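Local coordinates for protein homoserine O-acetyltransferase (Bacillus anthracis str. 'Ames Ancestor', PDB 3I1I) that probably transfers an acetyl group from acetyl-CoA to the hydroxyl of homoserine, an early step of methionine biosynthesis, using an alpha/beta hydrolase fold, at residues A[230-233]-A[234-238]; A[365-368]-A[369-373]. One frame throughout, in Å; residues are numbered along the deposited sequence. Where two conformers were deposited one is given.

Interaction 1 of 2, residues A[230-233]-A[234-238]; sequences NAFD and EHFYE
Phe-232 and Phe-236 lie face on face, one ring from the loop that enters a helix and the other from its first turn. Their planes are 9° from parallel and their centroids 4.1 Å apart, an offset stack in which Phe-236 CD2 comes within 3.5 Å of Phe-232 CG. Tyr-237 completes an aromatic cluster through an offset edge-to-face pair, the Phe-232 edge toward the Tyr-237 face, planes at 87°. CG of Tyr-237 stands anti to its carbonyl carbon (chi1 -52°), which turns the ring back toward the loop.

Hydrogen bonds secure the loop and the helix start beside this cluster. Phe-232 N donates to Tyr-237 OH over 3.0 Å, and the same hydroxyl is hydrogen-bonded to Phe-228 O, so one phenol ties the loop to the end of the preceding helix 217-228. At the helix start, Asp-233 OD2 takes the N-H of His-235 at 2.9 Å, approached from above the carboxylate plane; a weak bond of 3.0 Å runs from Phe-236 N to Asp-233 O.

Acidic groups gather here, facing a second subunit. Glu-234 OE1 lies 4.5 Å from Asp-233 OD2, beside a phosphate ion probably taken up from the crystallisation liquor, while Glu-234 OE2 is hydrogen-bonded to Tyr-325 of the second subunit. Water 1 accepts from Glu-234 N. Asp-233 is the N-cap of helix 234-240, the aromatic cluster packed beside it, at a subunit interface.

Interaction 2 of 2, residues A[365-368]-A[369-373]; sequences VYEF and LNRKV
Val-365 and Leu-369 meet one turn apart on the inner side of helix 362-370, close to the C-terminal end of this alpha/beta hydrolase chain, where the helix packs on the central sheet. The two side chains run alongside each other, Val-365 CG1 lying 3.9 Å from Leu-369 CD1, and in the backbone Leu-369 N gives Val-365 O a straight helical bond of 2.8 Å. This is the close-packed half: Val-365 also touches Met-152 and Ile-313, Leu-369 rests on Ala-150, and the buried ring of Phe-368 reaches strands 174-178 and 309-313.

The outward side is looser and more polar. Asn-370 lays its amide nitrogen over the centre of the Tyr-366 ring, ND2 standing 3.4 Å above the ring plane, with amide and ring planes inclined at 65°. CG of Asn-370 is placed beside its own backbone N (chi1 -73°), which brings ND2 back along the helix, where it also makes a weak bond to Tyr-366 O. That carbonyl additionally receives a weak bond from Asn-370 N, so side chain and backbone of one residue share an acceptor as the helix ends.

Beside this, Glu-367 and Arg-371 run side by side, with a long salt bridge and water 2 between Glu-367 OE1 and Arg-371 NH2; Glu-367 OE1 also pairs with Lys-364. All this holds for one of two Glu-367 conformers and is doubtful. In the backbone, Arg-371 N donates to Phe-368 O at 3.2 Å, from above the carbonyl plane.

Both interactions are local contacts at helix ends, one at a beginning and one at a finish. Interaction 1 comes first along the chain, at the start of helix 234-240; interaction 2 follows more than a hundred residues later, at the close of helix 362-370. Their centres are 32 Å apart and their nearest atoms about 18 Å, so neither touches the other. Their surroundings differ: residues 365-373 pack against strands of the central sheet and meet no other chain, whereas residues 230-238 adjoin a second subunit, with Ala-231 near a probable Ser-His-Asp triad. One helix end thus lies at a subunit interface, the other on the sheet.

Interaction 1 of 2, residues A[230-233]-A[234-238]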
ATOM      1  N   ASN A 230      -4.792  -9.188  -2.534  1.00 22.24           N
ATOM      2  CA  ASN A 230      -6.258  -9.258  -2.639  1.00 22.96           C
ATOM      3  C   ASN A 230      -6.771 -10.214  -3.706  1.00 21.75           C
ATOM      4  O   ASN A 230      -8.001 -10.332  -3.929  1.00 21.65           O
ATOM      5  CB  ASN A 230      -6.828  -7.849  -2.850  1.00 23.88           C
ATOM      6  CG  ASN A 230      -6.728  -7.003  -1.591  1.00 28.45           C
ATOM      7  OD1 ASN A 230      -7.463  -7.259  -0.585  1.00 31.96           O
ATOM      8  ND2 ASN A 230      -5.748  -6.049  -1.587  1.00 28.54           N
ATOM      9  N   ALA A 231      -5.834 -10.916  -4.334  1.00 20.62           N
ATOM     10  CA  ALA A 231      -6.162 -11.775  -5.475  1.00 20.51           C
ATOM     11  C   ALA A 231      -6.796 -13.093  -5.066  1.00 19.56           C
ATOM     12  O   ALA A 231      -7.426 -13.716  -5.891  1.00 19.56           O
ATOM     13  CB  ALA A 231      -4.933 -12.003  -6.372  1.00 19.38           C
ATOM     14  N   PHE A 232      -6.687 -13.489  -3.799  1.00 19.44           N
ATOM     15  CA  PHE A 232      -7.178 -14.814  -3.348  1.00 19.76           C
ATOM     16  C   PHE A 232      -8.105 -14.618  -2.130  1.00 20.40           C
ATOM     17  O   PHE A 232      -8.283 -13.492  -1.684  1.00 21.62           O
ATOM     18  CB  PHE A 232      -6.015 -15.735  -2.979  1.00 19.64           C
ATOM     19  CG  PHE A 232      -5.027 -16.012  -4.109  1.00 19.61           C
ATOM     20  CD1 PHE A 232      -5.150 -17.140  -4.901  1.00 20.81           C
ATOM     21  CD2 PHE A 232      -3.963 -15.162  -4.340  1.00 22.27           C
ATOM     22  CE1 PHE A 232      -4.236 -17.405  -5.962  1.00 23.65           C
ATOM     23  CE2 PHE A 232      -3.039 -15.397  -5.386  1.00 25.34           C
ATOM     24  CZ  PHE A 232      -3.181 -16.528  -6.208  1.00 24.21           C
ATOM     25  N   ASP A 233      -8.704 -15.679  -1.612  1.00 20.58           N
ATOM     26  CA  ASP A 233      -9.424 -15.634  -0.322  1.00 21.71           C
ATOM     27  C   ASP A 233      -8.404 -15.476   0.787  1.00 21.91           C
ATOM     28  O   ASP A 233      -7.259 -15.885   0.634  1.00 21.68           O
ATOM     29  CB  ASP A 233     -10.150 -16.958  -0.082  1.00 22.72           C
ATOM     30  CG  ASP A 233     -11.006 -16.960   1.179  1.00 25.99           C
ATOM     31  OD1 ASP A 233     -12.142 -16.414   1.156  1.00 29.80           O
ATOM     32  OD2 ASP A 233     -10.560 -17.547   2.196  1.00 27.53           O
ATOM     33  N   GLU A 234      -8.807 -14.892   1.923  1.00 21.90           N
ATOM     34  CA  GLU A 234      -7.870 -14.720   3.019  1.00 21.60           C
ATOM     35  C   GLU A 234      -7.244 -16.047   3.498  1.00 21.30           C
ATOM     36  O   GLU A 234      -6.059 -16.115   3.842  1.00 20.92           O
ATOM     37  CB  GLU A 234      -8.515 -13.963   4.178  1.00 22.11           C
ATOM     38  CG  GLU A 234      -9.621 -14.669   4.912  1.00 22.54           C
ATOM     39  CD  GLU A 234      -9.123 -15.645   5.953  1.00 24.93           C
ATOM     40  OE1 GLU A 234      -9.992 -16.344   6.504  1.00 27.66           O
ATOM     41  OE2 GLU A 234      -7.895 -15.727   6.208  1.00 23.57           O
ATOM     42  N   HIS A 235      -8.037 -17.088   3.503  1.00 20.61           N
ATOM     43  CA  HIS A 235      -7.565 -18.343   3.976  1.00 21.95           C
ATOM     44  C   HIS A 235      -6.500 -18.962   3.063  1.00 21.41           C
ATOM     45  O   HIS A 235      -5.665 -19.746   3.510  1.00 21.49           O
ATOM     46  CB  HIS A 235      -8.720 -19.308   4.170  1.00 22.31           C
ATOM     47  CG  HIS A 235      -8.372 -20.439   5.076  1.00 25.79           C
ATOM     48  ND1 HIS A 235      -8.467 -21.760   4.696  1.00 27.65           N
ATOM     49  CD2 HIS A 235      -7.874 -20.440   6.335  1.00 27.79           C
ATOM     50  CE1 HIS A 235      -8.071 -22.524   5.697  1.00 28.36           C
ATOM     51  NE2 HIS A 235      -7.713 -21.749   6.704  1.00 28.02           N
ATOM     52  N   PHE A 236      -6.518 -18.597   1.792  1.00 21.12           N
ATOM     53  CA  PHE A 236      -5.465 -19.018   0.900  1.00 20.74           C
ATOM     54  C   PHE A 236      -4.111 -18.591   1.436  1.00 20.90           C
ATOM     55  O   PHE A 236      -3.190 -19.394   1.406  1.00 20.98           O
ATOM     56  CB  PHE A 236      -5.657 -18.473  -0.514  1.00 20.40           C
ATOM     57  CG  PHE A 236      -4.523 -18.798  -1.448  1.00 18.94           C
ATOM     58  CD1 PHE A 236      -4.510 -19.980  -2.154  1.00 17.49           C
ATOM     59  CD2 PHE A 236      -3.456 -17.915  -1.590  1.00 17.36           C
ATOM     60  CE1 PHE A 236      -3.454 -20.288  -3.034  1.00 19.71           C
ATOM     61  CE2 PHE A 236      -2.399 -18.201  -2.441  1.00 20.67           C
ATOM     62  CZ  PHE A 236      -2.392 -19.395  -3.191  1.00 18.24           C
ATOM     63  N   TYR A 237      -3.973 -17.347   1.897  1.00 21.08           N
ATOM     64  CA  TYR A 237      -2.645 -16.868   2.353  1.00 21.78           C
ATOM     65  C   TYR A 237      -2.233 -17.523   3.688  1.00 22.65           C
ATOM     66  O   TYR A 237      -1.044 -17.756   3.941  1.00 22.75           O
ATOM     67  CB  TYR A 237      -2.622 -15.346   2.504  1.00 21.15           C
ATOM     68  CG  TYR A 237      -3.116 -14.600   1.279  1.00 21.82           C
ATOM     69  CD1 TYR A 237      -2.262 -14.307   0.234  1.00 22.65           C
ATOM     70  CD2 TYR A 237      -4.441 -14.194   1.169  1.00 20.70           C
ATOM     71  CE1 TYR A 237      -2.707 -13.628  -0.880  1.00 22.55           C
ATOM     72  CE2 TYR A 237      -4.898 -13.534   0.062  1.00 21.32           C
ATOM     73  CZ  TYR A 237      -4.028 -13.253  -0.967  1.00 21.76           C
ATOM     74  OH  TYR A 237      -4.448 -12.577  -2.066  1.00 18.67           O
ATOM     75  N   GLU A 238      -3.232 -17.796   4.524  1.00 23.04           N
ATOM     76  CA  GLU A 238      -3.036 -18.374   5.832  1.00 24.84           C
ATOM     77  C   GLU A 238      -2.462 -19.792   5.727  1.00 25.25           C
ATOM     78  O   GLU A 238      -1.544 -20.141   6.490  1.00 25.73           O
ATOM     79  CB  GLU A 238      -4.360 -18.390   6.614  1.00 24.75           C
ATOM     80  CG  GLU A 238      -4.198 -18.503   8.091  1.00 26.90           C
ATOM     81  CD  GLU A 238      -3.591 -17.230   8.770  1.00 30.71           C
ATOM     82  OE1 GLU A 238      -3.732 -16.097   8.243  1.00 28.86           O
ATOM     83  OE2 GLU A 238      -2.949 -17.385   9.854  1.00 32.36           O
TER
HETATM   84  O   HOH W   1     -11.252 -13.611   2.294  1.00 20.65           O

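Interaction 2 of 2, residues A[365-368]-A[369-373]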
ATOM      1  N   VAL A 365     -20.337 -21.770 -19.520  1.00 21.51           N
ATOM      2  CA  VAL A 365     -19.932 -20.961 -20.637  1.00 21.58           C
ATOM      3  C   VAL A 365     -20.434 -21.618 -21.936  1.00 22.93           C
ATOM      4  O   VAL A 365     -21.086 -20.991 -22.795  1.00 21.54           O
ATOM      5  CB  VAL A 365     -18.406 -20.761 -20.645  1.00 21.89           C
ATOM      6  CG1 VAL A 365     -17.881 -20.375 -22.020  1.00 17.81           C
ATOM      7  CG2 VAL A 365     -18.012 -19.691 -19.556  1.00 21.96           C
ATOM      8  N   TYR A 366     -20.143 -22.902 -22.049  1.00 24.07           N
ATOM      9  CA  TYR A 366     -20.535 -23.690 -23.198  1.00 24.95           C
ATOM     10  C   TYR A 366     -22.033 -23.569 -23.469  1.00 24.41           C
ATOM     11  O   TYR A 366     -22.428 -23.286 -24.560  1.00 24.97           O
ATOM     12  CB  TYR A 366     -20.162 -25.156 -22.945  1.00 25.64           C
ATOM     13  CG  TYR A 366     -20.629 -26.057 -24.022  1.00 27.69           C
ATOM     14  CD1 TYR A 366     -19.956 -26.120 -25.243  1.00 29.19           C
ATOM     15  CD2 TYR A 366     -21.791 -26.804 -23.859  1.00 31.35           C
ATOM     16  CE1 TYR A 366     -20.429 -26.934 -26.275  1.00 31.07           C
ATOM     17  CE2 TYR A 366     -22.255 -27.632 -24.877  1.00 32.81           C
ATOM     18  CZ  TYR A 366     -21.562 -27.694 -26.067  1.00 32.36           C
ATOM     19  OH  TYR A 366     -22.046 -28.506 -27.045  1.00 37.68           O
ATOM     20  N   GLU A 367     -22.853 -23.792 -22.457  1.00 24.42           N
ATOM     21  CA  GLU A 367     -24.318 -23.686 -22.570  0.60 24.28           C
ATOM     22  C   GLU A 367     -24.729 -22.287 -23.039  1.00 24.12           C
ATOM     23  O   GLU A 367     -25.608 -22.126 -23.877  1.00 24.11           O
ATOM     24  CB  GLU A 367     -24.960 -24.032 -21.210  0.60 24.24           C
ATOM     25  CG  GLU A 367     -26.459 -23.719 -20.988  0.60 26.71           C
ATOM     26  CD  GLU A 367     -26.913 -24.027 -19.515  0.60 31.49           C
ATOM     27  OE1 GLU A 367     -27.629 -23.214 -18.887  0.60 31.88           O
ATOM     28  OE2 GLU A 367     -26.520 -25.086 -18.971  0.60 33.98           O
ATOM     29  N   PHE A 368     -24.084 -21.265 -22.497  1.00 23.83           N
ATOM     30  CA  PHE A 368     -24.430 -19.895 -22.808  1.00 24.12           C
ATOM     31  C   PHE A 368     -24.059 -19.511 -24.245  1.00 24.21           C
ATOM     32  O   PHE A 368     -24.825 -18.833 -24.934  1.00 23.60           O
ATOM     33  CB  PHE A 368     -23.748 -18.963 -21.819  1.00 23.93           C
ATOM     34  CG  PHE A 368     -24.273 -17.589 -21.846  1.00 23.84           C
ATOM     35  CD1 PHE A 368     -25.485 -17.299 -21.274  1.00 25.48           C
ATOM     36  CD2 PHE A 368     -23.562 -16.573 -22.434  1.00 24.49           C
ATOM     37  CE1 PHE A 368     -25.994 -15.995 -21.286  1.00 26.21           C
ATOM     38  CE2 PHE A 368     -24.074 -15.275 -22.451  1.00 25.30           C
ATOM     39  CZ  PHE A 368     -25.282 -14.997 -21.876  1.00 24.95           C
ATOM     40  N   LEU A 369     -22.916 -19.989 -24.709  1.00 25.00           N
ATOM     41  CA  LEU A 369     -22.505 -19.772 -26.092  1.00 25.86           C
ATOM     42  C   LEU A 369     -23.470 -20.434 -27.084  1.00 27.80           C
ATOM     43  O   LEU A 369     -23.553 -20.023 -28.235  1.00 27.74           O
ATOM     44  CB  LEU A 369     -21.087 -20.279 -26.314  1.00 25.10           C
ATOM     45  CG  LEU A 369     -20.010 -19.470 -25.599  1.00 24.77           C
ATOM     46  CD1 LEU A 369     -18.636 -20.135 -25.805  1.00 21.87           C
ATOM     47  CD2 LEU A 369     -20.020 -17.968 -26.059  1.00 18.61           C
ATOM     48  N   ASN A 370     -24.214 -21.431 -26.619  1.00 30.07           N
ATOM     49  CA  ASN A 370     -25.204 -22.114 -27.431  1.00 31.97           C
ATOM     50  C   ASN A 370     -26.642 -21.675 -27.240  1.00 32.99           C
ATOM     51  O   ASN A 370     -27.495 -22.127 -27.938  1.00 33.23           O
ATOM     52  CB  ASN A 370     -25.099 -23.612 -27.174  1.00 32.52           C
ATOM     53  CG  ASN A 370     -23.877 -24.181 -27.806  1.00 34.99           C
ATOM     54  OD1 ASN A 370     -23.757 -24.143 -29.031  1.00 39.12           O
ATOM     55  ND2 ASN A 370     -22.928 -24.659 -26.998  1.00 36.74           N
ATOM     56  N   ARG A 371     -26.927 -20.795 -26.302  1.00 34.44           N
ATOM     57  CA  ARG A 371     -28.280 -20.298 -26.164  1.00 35.50           C
ATOM     58  C   ARG A 371     -28.535 -19.190 -27.208  1.00 36.18           C
ATOM     59  O   ARG A 371     -27.634 -18.405 -27.535  1.00 35.61           O
ATOM     60  CB  ARG A 371     -28.478 -19.786 -24.750  1.00 35.91           C
ATOM     61  CG  ARG A 371     -29.805 -19.149 -24.471  1.00 37.92           C
ATOM     62  CD  ARG A 371     -29.727 -18.442 -23.152  1.00 42.13           C
ATOM     63  NE  ARG A 371     -29.451 -19.392 -22.067  1.00 44.97           N
ATOM     64  CZ  ARG A 371     -30.383 -20.148 -21.482  1.00 48.14           C
ATOM     65  NH1 ARG A 371     -31.662 -20.048 -21.858  1.00 47.87           N
ATOM     66  NH2 ARG A 371     -30.043 -20.994 -20.502  1.00 48.68           N
ATOM     67  N   LYS A 372     -29.763 -19.139 -27.718  1.00 36.94           N
ATOM     68  CA  LYS A 372     -30.119 -18.171 -28.750  1.00 38.55           C
ATOM     69  C   LYS A 372     -30.289 -16.750 -28.187  1.00 38.34           C
ATOM     70  O   LYS A 372     -30.652 -16.555 -27.030  1.00 38.02           O
ATOM     71  CB  LYS A 372     -31.395 -18.608 -29.482  1.00 38.99           C
ATOM     72  CG  LYS A 372     -32.683 -18.346 -28.711  1.00 41.74           C
ATOM     73  CD  LYS A 372     -33.911 -18.893 -29.462  1.00 45.80           C
ATOM     74  CE  LYS A 372     -35.186 -18.183 -29.020  1.00 47.90           C
ATOM     75  NZ  LYS A 372     -35.270 -16.788 -29.596  1.00 49.69           N
ATOM     76  N   VAL A 373     -30.031 -15.770 -29.040  1.00 38.83           N
ATOM     77  CA  VAL A 373     -30.112 -14.367 -28.671  1.00 39.12           C
ATOM     78  C   VAL A 373     -31.576 -13.979 -28.456  1.00 39.69           C
ATOM     79  O   VAL A 373     -32.442 -14.308 -29.253  1.00 38.55           O
ATOM     80  CB  VAL A 373     -29.418 -13.477 -29.724  1.00 39.08           C
ATOM     81  CG1 VAL A 373     -29.544 -11.938 -29.365  1.00 36.69           C
ATOM     82  CG2 VAL A 373     -27.966 -13.931 -29.846  1.00 39.26           C
TER
HETATM   83  O   HOH W   2     -27.120 -20.630 -20.198  1.00 27.47           O